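Local structure of antibiotic resistance protein (Deinococcus radiodurans, 2VLI) at residues A22-E27 with Q160-I165; H107-I112 with A166-L171; A113-V118 with D137-L142. The protein probably confers resistance to the antibiotic tunicamycin by acting as a phosphotransferase, built on a P-loop NTPase fold. All coordinates share one frame; numbering follows the deposited sequence.

Interaction 1: A22-E27 with Q160-I165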
ATOM      1  N   ALA A  22      -1.505  18.640  14.199  1.00 34.82           N
ATOM      2  CA  ALA A  22      -1.660  18.160  15.590  1.00 33.77           C
ATOM      3  C   ALA A  22      -1.388  19.278  16.603  1.00 33.32           C
ATOM      4  O   ALA A  22      -2.200  19.543  17.500  1.00 32.35           O
ATOM      5  CB  ALA A  22      -0.720  16.977  15.830  1.00 33.19           C
ATOM      6  N   HIS A  23      -0.264  19.954  16.425  1.00 33.06           N
ATOM      7  CA  HIS A  23       0.102  21.107  17.273  1.00 34.03           C
ATOM      8  C   HIS A  23      -0.961  22.228  17.222  1.00 33.39           C
ATOM      9  O   HIS A  23      -1.439  22.698  18.252  1.00 33.18           O
ATOM     10  CB  HIS A  23       1.473  21.644  16.851  1.00 34.87           C
ATOM     11  CG  HIS A  23       1.886  22.901  17.568  1.00 38.65           C
ATOM     12  ND1 HIS A  23       2.158  22.930  18.921  1.00 41.60           N
ATOM     13  CD2 HIS A  23       2.110  24.161  17.111  1.00 41.72           C
ATOM     14  CE1 HIS A  23       2.503  24.157  19.274  1.00 42.29           C
ATOM     15  NE2 HIS A  23       2.485  24.923  18.195  1.00 43.33           N
ATOM     16  N   THR A  24      -1.370  22.627  16.019  1.00 32.66           N
ATOM     17  CA  THR A  24      -2.436  23.628  15.869  1.00 31.15           C
ATOM     18  C   THR A  24      -3.745  23.249  16.542  1.00 30.54           C
ATOM     19  O   THR A  24      -4.402  24.098  17.165  1.00 30.16           O
ATOM     20  CB  THR A  24      -2.718  23.888  14.365  1.00 32.14           C
ATOM     21  OG1 THR A  24      -1.464  24.088  13.708  1.00 33.13           O
ATOM     22  CG2 THR A  24      -3.639  25.092  14.168  1.00 31.12           C
ATOM     23  N   LEU A  25      -4.148  21.991  16.404  1.00 28.37           N
ATOM     24  CA  LEU A  25      -5.376  21.535  16.999  1.00 28.52           C
ATOM     25  C   LEU A  25      -5.208  21.563  18.488  1.00 28.22           C
ATOM     26  O   LEU A  25      -6.126  21.921  19.216  1.00 28.82           O
ATOM     27  CB  LEU A  25      -5.707  20.094  16.605  1.00 28.41           C
ATOM     28  CG  LEU A  25      -6.482  19.872  15.318  1.00 30.63           C
ATOM     29  CD1 LEU A  25      -6.307  18.425  14.868  1.00 27.30           C
ATOM     30  CD2 LEU A  25      -7.967  20.265  15.485  1.00 26.91           C
ATOM     31  N   HIS A  26      -4.040  21.128  18.932  1.00 28.60           N
ATOM     32  CA  HIS A  26      -3.723  21.112  20.350  1.00 29.10           C
ATOM     33  C   HIS A  26      -3.862  22.514  20.957  1.00 30.38           C
ATOM     34  O   HIS A  26      -4.518  22.675  21.984  1.00 29.46           O
ATOM     35  CB  HIS A  26      -2.326  20.583  20.593  1.00 28.80           C
ATOM     36  CG  HIS A  26      -1.936  20.613  22.039  1.00 28.73           C
ATOM     37  ND1 HIS A  26      -2.751  20.115  23.029  1.00 23.36           N
ATOM     38  CD2 HIS A  26      -0.861  21.155  22.666  1.00 29.94           C
ATOM     39  CE1 HIS A  26      -2.168  20.299  24.203  1.00 28.09           C
ATOM     40  NE2 HIS A  26      -1.021  20.931  24.008  1.00 24.55           N
ATOM     41  N   GLU A  27      -3.265  23.501  20.288  1.00 32.33           N
ATOM     42  CA  GLU A  27      -3.272  24.903  20.768  1.00 34.39           C
ATOM     43  C   GLU A  27      -4.675  25.490  20.843  1.00 34.47           C
ATOM     44  O   GLU A  27      -4.896  26.446  21.575  1.00 34.54           O
ATOM     45  CB  GLU A  27      -2.461  25.808  19.870  1.00 34.91           C
ATOM     46  CG  GLU A  27      -0.984  25.530  19.721  1.00 39.57           C
ATOM     47  CD  GLU A  27      -0.352  26.405  18.591  1.00 47.27           C
ATOM     48  OE1 GLU A  27      -1.074  26.789  17.617  1.00 51.56           O
ATOM     49  OE2 GLU A  27       0.865  26.738  18.680  1.00 51.58           O
ATOM     50  N   GLN A 160      -6.368  26.318   8.654  1.00 28.78           N
ATOM     51  CA  GLN A 160      -7.529  25.823   7.937  1.00 28.77           C
ATOM     52  C   GLN A 160      -7.708  24.278   7.925  1.00 27.27           C
ATOM     53  O   GLN A 160      -8.825  23.786   7.953  1.00 27.80           O
ATOM     54  CB  GLN A 160      -7.480  26.334   6.511  1.00 29.86           C
ATOM     55  CG  GLN A 160      -7.800  27.801   6.374  1.00 32.66           C
ATOM     56  CD  GLN A 160      -7.333  28.355   5.020  1.00 37.82           C
ATOM     57  OE1 GLN A 160      -6.150  28.241   4.640  1.00 40.31           O
ATOM     58  NE2 GLN A 160      -8.266  28.940   4.284  1.00 40.12           N
ATOM     59  N   VAL A 161      -6.621  23.519   7.862  1.00 25.90           N
ATOM     60  CA  VAL A 161      -6.731  22.032   7.990  1.00 24.21           C
ATOM     61  C   VAL A 161      -7.281  21.675   9.342  1.00 23.37           C
ATOM     62  O   VAL A 161      -8.185  20.860   9.479  1.00 21.69           O
ATOM     63  CB  VAL A 161      -5.379  21.374   7.754  1.00 24.21           C
ATOM     64  CG1 VAL A 161      -5.454  19.799   7.835  1.00 21.71           C
ATOM     65  CG2 VAL A 161      -4.885  21.771   6.405  1.00 22.88           C
ATOM     66  N   ALA A 162      -6.768  22.353  10.363  1.00 22.97           N
ATOM     67  CA  ALA A 162      -7.198  22.124  11.716  1.00 22.82           C
ATOM     68  C   ALA A 162      -8.677  22.415  11.833  1.00 23.46           C
ATOM     69  O   ALA A 162      -9.428  21.634  12.405  1.00 22.66           O
ATOM     70  CB  ALA A 162      -6.337  22.979  12.719  1.00 22.03           C
ATOM     71  N   GLU A 163      -9.106  23.517  11.217  1.00 23.71           N
ATOM     72  CA  GLU A 163     -10.489  23.959  11.288  1.00 24.54           C
ATOM     73  C   GLU A 163     -11.452  22.966  10.599  1.00 24.60           C
ATOM     74  O   GLU A 163     -12.516  22.669  11.114  1.00 25.30           O
ATOM     75  CB  GLU A 163     -10.615  25.373  10.656  1.00 25.08           C
ATOM     76  CG  GLU A 163     -10.158  26.473  11.652  1.00 28.51           C
ATOM     77  CD  GLU A 163      -9.825  27.842  11.030  1.00 31.90           C
ATOM     78  OE1 GLU A 163      -9.901  28.019   9.787  1.00 35.52           O
ATOM     79  OE2 GLU A 163      -9.460  28.745  11.817  1.00 32.91           O
ATOM     80  N   GLN A 164     -11.019  22.470   9.449  1.00 25.01           N
ATOM     81  CA  GLN A 164     -11.700  21.457   8.651  1.00 26.84           C
ATOM     82  C   GLN A 164     -11.866  20.155   9.433  1.00 25.59           C
ATOM     83  O   GLN A 164     -12.938  19.572   9.469  1.00 25.86           O
ATOM     84  CB  GLN A 164     -10.853  21.215   7.394  1.00 28.07           C
ATOM     85  CG  GLN A 164     -11.473  20.317   6.335  1.00 31.91           C
ATOM     86  CD  GLN A 164     -12.817  20.785   5.969  1.00 37.10           C
ATOM     87  OE1 GLN A 164     -13.029  21.983   5.792  1.00 40.84           O
ATOM     88  NE2 GLN A 164     -13.766  19.862   5.867  1.00 42.00           N
ATOM     89  N   ILE A 165     -10.796  19.732  10.101  1.00 25.36           N
ATOM     90  CA  ILE A 165     -10.827  18.522  10.914  1.00 24.65           C
ATOM     91  C   ILE A 165     -11.746  18.706  12.090  1.00 24.39           C
ATOM     92  O   ILE A 165     -12.611  17.861  12.357  1.00 23.90           O
ATOM     93  CB  ILE A 165      -9.429  18.127  11.375  1.00 24.87           C
ATOM     94  CG1 ILE A 165      -8.612  17.666  10.170  1.00 24.23           C
ATOM     95  CG2 ILE A 165      -9.530  17.038  12.472  1.00 24.12           C
ATOM     96  CD1 ILE A 165      -7.170  17.409  10.412  1.00 23.93           C
TER
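The helical segments 22-27 and 160-165 meet across L25 and A162, whose CA atoms lie 5.6 Å apart; their local axes approach to 9.0 Å and cross at -66°. The small A162 belongs to the closest CA pair, consistent with this spacing; its bond from CA to CB points at the other helix, and CB fits between two successive side chains. On one flank T24 presents its methyl, with CG2 3.7 Å from A162 CB. With CG2 anti to the backbone N, OG1 sits beside that N and is hydrogen-bonded to the H20 carbonyl, so the branch facing A162 is purely apolar. Helix 20-28 is the next helix after strand 7-11, with the P-loop connection between them, as in P-loop NTPases, and helix 158-169 packs beside it against the same parallel sheet. L25 supplies the other flank. Its bond from CA to CB aims elsewhere, but the end of the side chain reaches helix 158-169: CG lies 4.1 Å from A162 CB, and the methyl CD2 rests 3.7 Å from A162 O. The second methyl, CD1, meets I165 CG2 at 4.2 Å, one turn further along; toward the sheet, L25 also touches I10 and I81, and I165 touches I8.

Interaction 2: H107-I112 with A166-L171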
ATOM      1  N   HIS A 107     -11.712   9.237  15.474  1.00 21.11           N
ATOM      2  CA  HIS A 107     -11.887   9.977  14.241  1.00 21.47           C
ATOM      3  C   HIS A 107     -10.589   9.957  13.473  1.00 20.04           C
ATOM      4  O   HIS A 107      -9.647  10.688  13.791  1.00 18.12           O
ATOM      5  CB  HIS A 107     -12.244  11.413  14.565  1.00 21.75           C
ATOM      6  CG  HIS A 107     -13.530  11.548  15.307  1.00 25.04           C
ATOM      7  ND1 HIS A 107     -14.759  11.541  14.675  1.00 22.63           N
ATOM      8  CD2 HIS A 107     -13.787  11.695  16.632  1.00 27.28           C
ATOM      9  CE1 HIS A 107     -15.713  11.691  15.573  1.00 25.18           C
ATOM     10  NE2 HIS A 107     -15.151  11.804  16.768  1.00 25.01           N
ATOM     11  N   HIS A 108     -10.545   9.118  12.463  1.00 18.11           N
ATOM     12  CA  HIS A 108      -9.358   8.894  11.736  1.00 18.31           C
ATOM     13  C   HIS A 108      -9.371   9.523  10.339  1.00 17.51           C
ATOM     14  O   HIS A 108     -10.328   9.370   9.560  1.00 18.38           O
ATOM     15  CB  HIS A 108      -9.021   7.437  11.700  1.00 19.09           C
ATOM     16  CG  HIS A 108     -10.082   6.564  11.153  1.00 20.51           C
ATOM     17  ND1 HIS A 108     -10.173   6.264   9.813  1.00 25.55           N
ATOM     18  CD2 HIS A 108     -11.081   5.888  11.765  1.00 23.35           C
ATOM     19  CE1 HIS A 108     -11.189   5.435   9.625  1.00 27.87           C
ATOM     20  NE2 HIS A 108     -11.748   5.182  10.800  1.00 26.24           N
ATOM     21  N   PHE A 109      -8.285  10.211  10.063  1.00 16.08           N
ATOM     22  CA  PHE A 109      -8.093  11.000   8.868  1.00 15.70           C
ATOM     23  C   PHE A 109      -6.759  10.716   8.279  1.00 15.95           C
ATOM     24  O   PHE A 109      -5.777  10.475   9.026  1.00 15.97           O
ATOM     25  CB  PHE A 109      -8.120  12.508   9.216  1.00 16.25           C
ATOM     26  CG  PHE A 109      -9.384  12.965   9.834  1.00 16.28           C
ATOM     27  CD1 PHE A 109     -10.534  13.122   9.055  1.00 16.73           C
ATOM     28  CD2 PHE A 109      -9.473  13.186  11.220  1.00 19.79           C
ATOM     29  CE1 PHE A 109     -11.709  13.534   9.620  1.00 21.69           C
ATOM     30  CE2 PHE A 109     -10.653  13.590  11.792  1.00 21.41           C
ATOM     31  CZ  PHE A 109     -11.767  13.785  11.019  1.00 21.26           C
ATOM     32  N   THR A 110      -6.673  10.815   6.943  1.00 15.42           N
ATOM     33  CA  THR A 110      -5.405  10.792   6.197  1.00 14.77           C
ATOM     34  C   THR A 110      -5.313  12.077   5.369  1.00 16.95           C
ATOM     35  O   THR A 110      -6.247  12.427   4.663  1.00 17.79           O
ATOM     36  CB  THR A 110      -5.305   9.532   5.317  1.00 16.08           C
ATOM     37  OG1 THR A 110      -5.258   8.377   6.170  1.00 15.77           O
ATOM     38  CG2 THR A 110      -4.053   9.514   4.406  1.00 15.57           C
ATOM     39  N   LEU A 111      -4.223  12.815   5.553  1.00 16.58           N
ATOM     40  CA  LEU A 111      -3.980  14.049   4.803  1.00 16.59           C
ATOM     41  C   LEU A 111      -3.480  13.737   3.451  1.00 15.86           C
ATOM     42  O   LEU A 111      -2.449  13.083   3.294  1.00 16.76           O
ATOM     43  CB  LEU A 111      -2.965  14.915   5.510  1.00 16.95           C
ATOM     44  CG  LEU A 111      -3.329  15.188   6.959  1.00 19.20           C
ATOM     45  CD1 LEU A 111      -2.392  16.193   7.603  1.00 23.95           C
ATOM     46  CD2 LEU A 111      -4.778  15.636   7.080  1.00 21.96           C
ATOM     47  N   ILE A 112      -4.215  14.233   2.453  1.00 16.86           N
ATOM     48  CA  ILE A 112      -3.791  14.197   1.061  1.00 17.53           C
ATOM     49  C   ILE A 112      -3.154  15.536   0.698  1.00 17.19           C
ATOM     50  O   ILE A 112      -3.843  16.521   0.461  1.00 17.15           O
ATOM     51  CB  ILE A 112      -4.966  13.935   0.115  1.00 17.98           C
ATOM     52  CG1 ILE A 112      -5.733  12.672   0.542  1.00 19.96           C
ATOM     53  CG2 ILE A 112      -4.468  13.884  -1.352  1.00 18.06           C
ATOM     54  CD1 ILE A 112      -4.804  11.485   0.854  1.00 24.81           C
ATOM     55  N   ALA A 166     -11.619  19.830  12.784  1.00 24.79           N
ATOM     56  CA  ALA A 166     -12.552  20.095  13.870  1.00 25.44           C
ATOM     57  C   ALA A 166     -14.021  20.115  13.421  1.00 26.02           C
ATOM     58  O   ALA A 166     -14.862  19.582  14.113  1.00 26.16           O
ATOM     59  CB  ALA A 166     -12.195  21.390  14.613  1.00 24.83           C
ATOM     60  N   ALA A 167     -14.333  20.755  12.297  1.00 27.59           N
ATOM     61  CA  ALA A 167     -15.720  20.775  11.763  1.00 29.25           C
ATOM     62  C   ALA A 167     -16.252  19.372  11.492  1.00 29.92           C
ATOM     63  O   ALA A 167     -17.388  19.048  11.813  1.00 30.63           O
ATOM     64  CB  ALA A 167     -15.814  21.641  10.444  1.00 28.33           C
ATOM     65  N   GLN A 168     -15.416  18.532  10.891  1.00 30.91           N
ATOM     66  CA  GLN A 168     -15.838  17.176  10.564  1.00 31.31           C
ATOM     67  C   GLN A 168     -16.183  16.407  11.832  1.00 32.36           C
ATOM     68  O   GLN A 168     -17.201  15.731  11.870  1.00 32.03           O
ATOM     69  CB  GLN A 168     -14.792  16.470   9.692  1.00 31.59           C
ATOM     70  CG  GLN A 168     -14.698  17.132   8.340  1.00 31.95           C
ATOM     71  CD  GLN A 168     -14.151  16.272   7.187  1.00 32.39           C
ATOM     72  OE1 GLN A 168     -13.584  16.813   6.247  1.00 33.81           O
ATOM     73  NE2 GLN A 168     -14.410  14.965   7.213  1.00 33.90           N
ATOM     74  N   VAL A 169     -15.390  16.574  12.891  1.00 33.00           N
ATOM     75  CA  VAL A 169     -15.636  15.809  14.128  1.00 33.98           C
ATOM     76  C   VAL A 169     -16.635  16.466  15.113  1.00 34.72           C
ATOM     77  O   VAL A 169     -16.959  15.892  16.148  1.00 35.34           O
ATOM     78  CB  VAL A 169     -14.308  15.471  14.842  1.00 33.68           C
ATOM     79  CG1 VAL A 169     -13.340  14.823  13.851  1.00 33.26           C
ATOM     80  CG2 VAL A 169     -13.678  16.677  15.426  1.00 33.01           C
ATOM     81  N   GLY A 170     -17.103  17.669  14.800  1.00 35.68           N
ATOM     82  CA  GLY A 170     -18.144  18.323  15.614  1.00 36.58           C
ATOM     83  C   GLY A 170     -17.603  19.064  16.828  1.00 37.06           C
ATOM     84  O   GLY A 170     -18.297  19.211  17.822  1.00 37.27           O
ATOM     85  N   LEU A 171     -16.371  19.558  16.713  1.00 37.55           N
ATOM     86  CA  LEU A 171     -15.665  20.210  17.812  1.00 37.99           C
ATOM     87  C   LEU A 171     -15.528  21.696  17.565  1.00 38.53           C
ATOM     88  O   LEU A 171     -15.258  22.132  16.446  1.00 38.30           O
ATOM     89  CB  LEU A 171     -14.258  19.609  17.989  1.00 37.70           C
ATOM     90  CG  LEU A 171     -14.042  18.369  18.875  1.00 38.38           C
ATOM     91  CD1 LEU A 171     -12.548  18.218  19.141  1.00 36.21           C
ATOM     92  CD2 LEU A 171     -14.826  18.445  20.209  1.00 36.96           C
TER
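V169 meets both H107 and F109 through a single methyl, CG1, and has the most surface buried of any residue in the contact. Against H107 the approach is from above the ring: CG1 stands 3.9 Å from the imidazole centroid and 29° off the ring normal, a CH-pi contact, with CB also over that face. The nearest ring atom is H107 CG, 3.6 Å from V169 CG1. Against F109 the same methyl comes in at the edge, in the ring plane, with CZ of F109 only 3.4 Å from CG1 of V169, a tight apolar contact. The methyl thus sits in the angle formed by the face of one ring and the edge of the other. The valine torsion accounts for this: with chi1 at -51°, CG1 is anti to the carbonyl carbon and is the branch turned toward the two rings.

Q168 adds a looser contact at the rim of F109. Its chain is extended beyond CG and brings NE2 to 3.9 Å from F109 CE1, with the amide and ring planes 89° apart. The other end of this amide, OE1, is hydrogen-bonded to NE2 of Q164, one turn back in the helix. Just after V169, G170 takes positive phi (84°) in a Schellman motif that ends the helix; L171 N bonds back to A166 O at 3.0 Å.

The C-terminal turn of helix 158-169 therefore lies over the start of strand 107-112, which runs between strands 7-11 and 150-152 in the parallel sheet; F109 and Q168 both also touch I151 of the latter strand.

Interaction 3: A113-V118 with D137-L142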
ATOM      1  N   ALA A 113      -1.841  15.549   0.641  1.00 17.42           N
ATOM      2  CA  ALA A 113      -1.111  16.770   0.478  1.00 17.39           C
ATOM      3  C   ALA A 113      -0.515  16.846  -0.906  1.00 17.99           C
ATOM      4  O   ALA A 113      -0.170  15.824  -1.478  1.00 17.42           O
ATOM      5  CB  ALA A 113      -0.020  16.869   1.541  1.00 17.91           C
ATOM      6  N   PRO A 114      -0.368  18.081  -1.449  1.00 19.10           N
ATOM      7  CA  PRO A 114       0.237  18.286  -2.753  1.00 19.18           C
ATOM      8  C   PRO A 114       1.695  17.833  -2.825  1.00 19.46           C
ATOM      9  O   PRO A 114       2.465  18.001  -1.850  1.00 19.22           O
ATOM     10  CB  PRO A 114       0.138  19.807  -2.947  1.00 19.02           C
ATOM     11  CG  PRO A 114      -1.028  20.188  -2.133  1.00 20.80           C
ATOM     12  CD  PRO A 114      -0.882  19.346  -0.890  1.00 17.90           C
ATOM     13  N   LEU A 115       2.068  17.227  -3.954  1.00 18.80           N
ATOM     14  CA  LEU A 115       3.433  16.703  -4.116  1.00 19.38           C
ATOM     15  C   LEU A 115       4.533  17.778  -3.781  1.00 20.91           C
ATOM     16  O   LEU A 115       5.510  17.490  -3.108  1.00 20.78           O
ATOM     17  CB  LEU A 115       3.635  16.141  -5.507  1.00 18.30           C
ATOM     18  CG  LEU A 115       4.995  15.633  -5.910  1.00 18.62           C
ATOM     19  CD1 LEU A 115       5.509  14.556  -4.947  1.00 18.03           C
ATOM     20  CD2 LEU A 115       4.959  15.200  -7.414  1.00 18.73           C
ATOM     21  N   ASN A 116       4.360  18.993  -4.268  1.00 22.03           N
ATOM     22  CA  ASN A 116       5.371  20.011  -4.096  1.00 23.12           C
ATOM     23  C   ASN A 116       5.538  20.382  -2.622  1.00 23.55           C
ATOM     24  O   ASN A 116       6.665  20.590  -2.165  1.00 24.28           O
ATOM     25  CB  ASN A 116       5.011  21.228  -4.960  1.00 23.13           C
ATOM     26  CG  ASN A 116       3.893  22.067  -4.381  1.00 24.66           C
ATOM     27  OD1 ASN A 116       4.166  23.126  -3.786  1.00 32.39           O
ATOM     28  ND2 ASN A 116       2.644  21.640  -4.539  1.00 20.80           N
ATOM     29  N   VAL A 117       4.426  20.393  -1.871  1.00 23.65           N
ATOM     30  CA  VAL A 117       4.439  20.680  -0.441  1.00 24.33           C
ATOM     31  C   VAL A 117       5.214  19.601   0.315  1.00 24.38           C
ATOM     32  O   VAL A 117       6.032  19.915   1.212  1.00 23.38           O
ATOM     33  CB  VAL A 117       3.031  20.880   0.101  1.00 24.64           C
ATOM     34  CG1 VAL A 117       2.957  20.801   1.675  1.00 26.44           C
ATOM     35  CG2 VAL A 117       2.444  22.194  -0.455  1.00 24.01           C
ATOM     36  N   VAL A 118       5.007  18.346  -0.067  1.00 22.59           N
ATOM     37  CA  VAL A 118       5.728  17.255   0.576  1.00 22.16           C
ATOM     38  C   VAL A 118       7.224  17.304   0.208  1.00 24.38           C
ATOM     39  O   VAL A 118       8.082  17.147   1.070  1.00 24.88           O
ATOM     40  CB  VAL A 118       5.141  15.887   0.239  1.00 21.67           C
ATOM     41  CG1 VAL A 118       5.952  14.808   0.923  1.00 20.97           C
ATOM     42  CG2 VAL A 118       3.666  15.809   0.678  1.00 16.67           C
ATOM     43  N   ASP A 137       4.647   7.916  -5.348  1.00 18.59           N
ATOM     44  CA  ASP A 137       4.083   6.570  -5.109  1.00 18.69           C
ATOM     45  C   ASP A 137       3.371   6.561  -3.764  1.00 18.28           C
ATOM     46  O   ASP A 137       2.326   6.009  -3.643  1.00 16.64           O
ATOM     47  CB  ASP A 137       5.147   5.477  -5.005  1.00 20.02           C
ATOM     48  CG  ASP A 137       5.764   5.095  -6.311  1.00 23.44           C
ATOM     49  OD1 ASP A 137       5.142   5.318  -7.384  1.00 21.51           O
ATOM     50  OD2 ASP A 137       6.883   4.493  -6.241  1.00 28.75           O
ATOM     51  N   ARG A 138       4.010   7.144  -2.734  1.00 17.85           N
ATOM     52  CA  ARG A 138       3.447   7.200  -1.414  1.00 18.32           C
ATOM     53  C   ARG A 138       2.152   7.992  -1.362  1.00 15.71           C
ATOM     54  O   ARG A 138       1.191   7.594  -0.700  1.00 13.41           O
ATOM     55  CB  ARG A 138       4.437   7.826  -0.402  1.00 20.04           C
ATOM     56  CG  ARG A 138       3.901   7.854   0.985  1.00 27.52           C
ATOM     57  CD  ARG A 138       4.521   6.743   1.827  1.00 38.56           C
ATOM     58  NE  ARG A 138       4.547   5.464   1.096  1.00 45.10           N
ATOM     59  CZ  ARG A 138       5.644   4.772   0.774  1.00 51.29           C
ATOM     60  NH1 ARG A 138       5.527   3.628   0.086  1.00 52.23           N
ATOM     61  NH2 ARG A 138       6.864   5.202   1.138  1.00 54.26           N
ATOM     62  N   LEU A 139       2.146   9.149  -2.008  1.00 14.58           N
ATOM     63  CA  LEU A 139       0.989  10.008  -2.001  1.00 14.87           C
ATOM     64  C   LEU A 139      -0.178   9.330  -2.761  1.00 13.83           C
ATOM     65  O   LEU A 139      -1.328   9.443  -2.369  1.00 16.90           O
ATOM     66  CB  LEU A 139       1.316  11.318  -2.676  1.00 14.32           C
ATOM     67  CG  LEU A 139       2.451  12.133  -2.016  1.00 14.86           C
ATOM     68  CD1 LEU A 139       2.472  13.508  -2.651  1.00 13.87           C
ATOM     69  CD2 LEU A 139       2.358  12.185  -0.505  1.00 14.84           C
ATOM     70  N   ASN A 140       0.153   8.650  -3.831  1.00 13.73           N
ATOM     71  CA  ASN A 140      -0.832   7.862  -4.602  1.00 13.86           C
ATOM     72  C   ASN A 140      -1.412   6.753  -3.727  1.00 15.01           C
ATOM     73  O   ASN A 140      -2.628   6.549  -3.709  1.00 15.29           O
ATOM     74  CB  ASN A 140      -0.156   7.297  -5.841  1.00 13.55           C
ATOM     75  CG  ASN A 140      -0.092   8.289  -6.991  1.00 11.59           C
ATOM     76  OD1 ASN A 140      -0.851   9.239  -7.033  1.00 15.22           O
ATOM     77  ND2 ASN A 140       0.830   8.079  -7.905  1.00 13.90           N
ATOM     78  N   GLU A 141      -0.563   6.082  -2.938  1.00 15.60           N
ATOM     79  CA  GLU A 141      -1.062   5.034  -1.992  1.00 14.79           C
ATOM     80  C   GLU A 141      -2.000   5.587  -0.944  1.00 15.58           C
ATOM     81  O   GLU A 141      -3.054   5.000  -0.683  1.00 12.16           O
ATOM     82  CB  GLU A 141       0.041   4.232  -1.306  1.00 15.80           C
ATOM     83  CG  GLU A 141      -0.558   3.349  -0.146  1.00 19.67           C
ATOM     84  CD  GLU A 141       0.240   2.143   0.286  1.00 24.18           C
ATOM     85  OE1 GLU A 141       1.457   2.176   0.087  1.00 20.52           O
ATOM     86  OE2 GLU A 141      -0.413   1.181   0.892  1.00 25.15           O
ATOM     87  N   LEU A 142      -1.669   6.751  -0.351  1.00 13.36           N
ATOM     88  CA  LEU A 142      -2.542   7.346   0.632  1.00 14.54           C
ATOM     89  C   LEU A 142      -3.963   7.740   0.172  1.00 13.79           C
ATOM     90  O   LEU A 142      -4.884   7.852   0.982  1.00 12.94           O
ATOM     91  CB  LEU A 142      -1.853   8.566   1.300  1.00 15.29           C
ATOM     92  CG  LEU A 142      -0.589   8.242   2.105  1.00 18.00           C
ATOM     93  CD1 LEU A 142       0.198   9.513   2.604  1.00 16.64           C
ATOM     94  CD2 LEU A 142      -0.966   7.431   3.266  1.00 14.85           C
TER
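L139 meets residues 113-118 through its two methyls and, with 88 Å² buried, accounts for most of the 146 Å² summed over both sides. Its chi1 of -61° sets CG anti to the carbonyl carbon, and from there the branches part toward different partners. CD1 presses on the beginning of helix 115-123: it lies 3.6 Å from CA of L115 and 3.7 Å from the backbone O of A113, so much of what it touches is main chain rather than side chain. P114, at the N-cap position, joins these two residues, and V118 N closes the first turn onto P114 O at 3.1 Å.

This turn is where the chain leaves the C-terminal end of strand 107-112, an interior strand of the parallel sheet, and enters the next helix, as in other alpha/beta folds of the P-loop NTPase class. Helix 132-142 packs against it, and L139 also touches P13 in the loop that follows strand 7-11.

V118 answers the second methyl. Its bond from CA to CB points at helix 132-142, and its CG2 meets CD2 of L139 tip to tip at 4.0 Å. L115 instead passes across L139 at about a right angle, the two CD1 atoms 3.9 Å apart. With chi1 at 176°, CG of L115 is anti to its backbone N, and its side chain continues along helix 132-142 to touch V132, V135 and E136. Elsewhere on helix 132-142, D137 forms a salt bridge with R93 of the second subunit, placing this helix at the dimer interface.

From the N terminus, helix 20-28 is the first of the contacting elements, and interaction 1 closes a long loop when helix 158-169 returns to it 133 residues later. Strand 107-112 lies within that loop, but its partner 166-171 lies beyond it; interaction 2 closes a 54-residue loop, counted between the closest ends, and crosses interaction 1. They share helix 158-169 and touch, I165 CG2 lying 3.7 Å from F109 CE2. Interaction 3 closes the shortest loop and falls within both longer ones; it meets interaction 2 where I112 CD1 packs on L142 O at 3.6 Å. Strand 107-112 thus lies between, packed on the final helix through F109 and H107 and meeting helix 132-142 at L142.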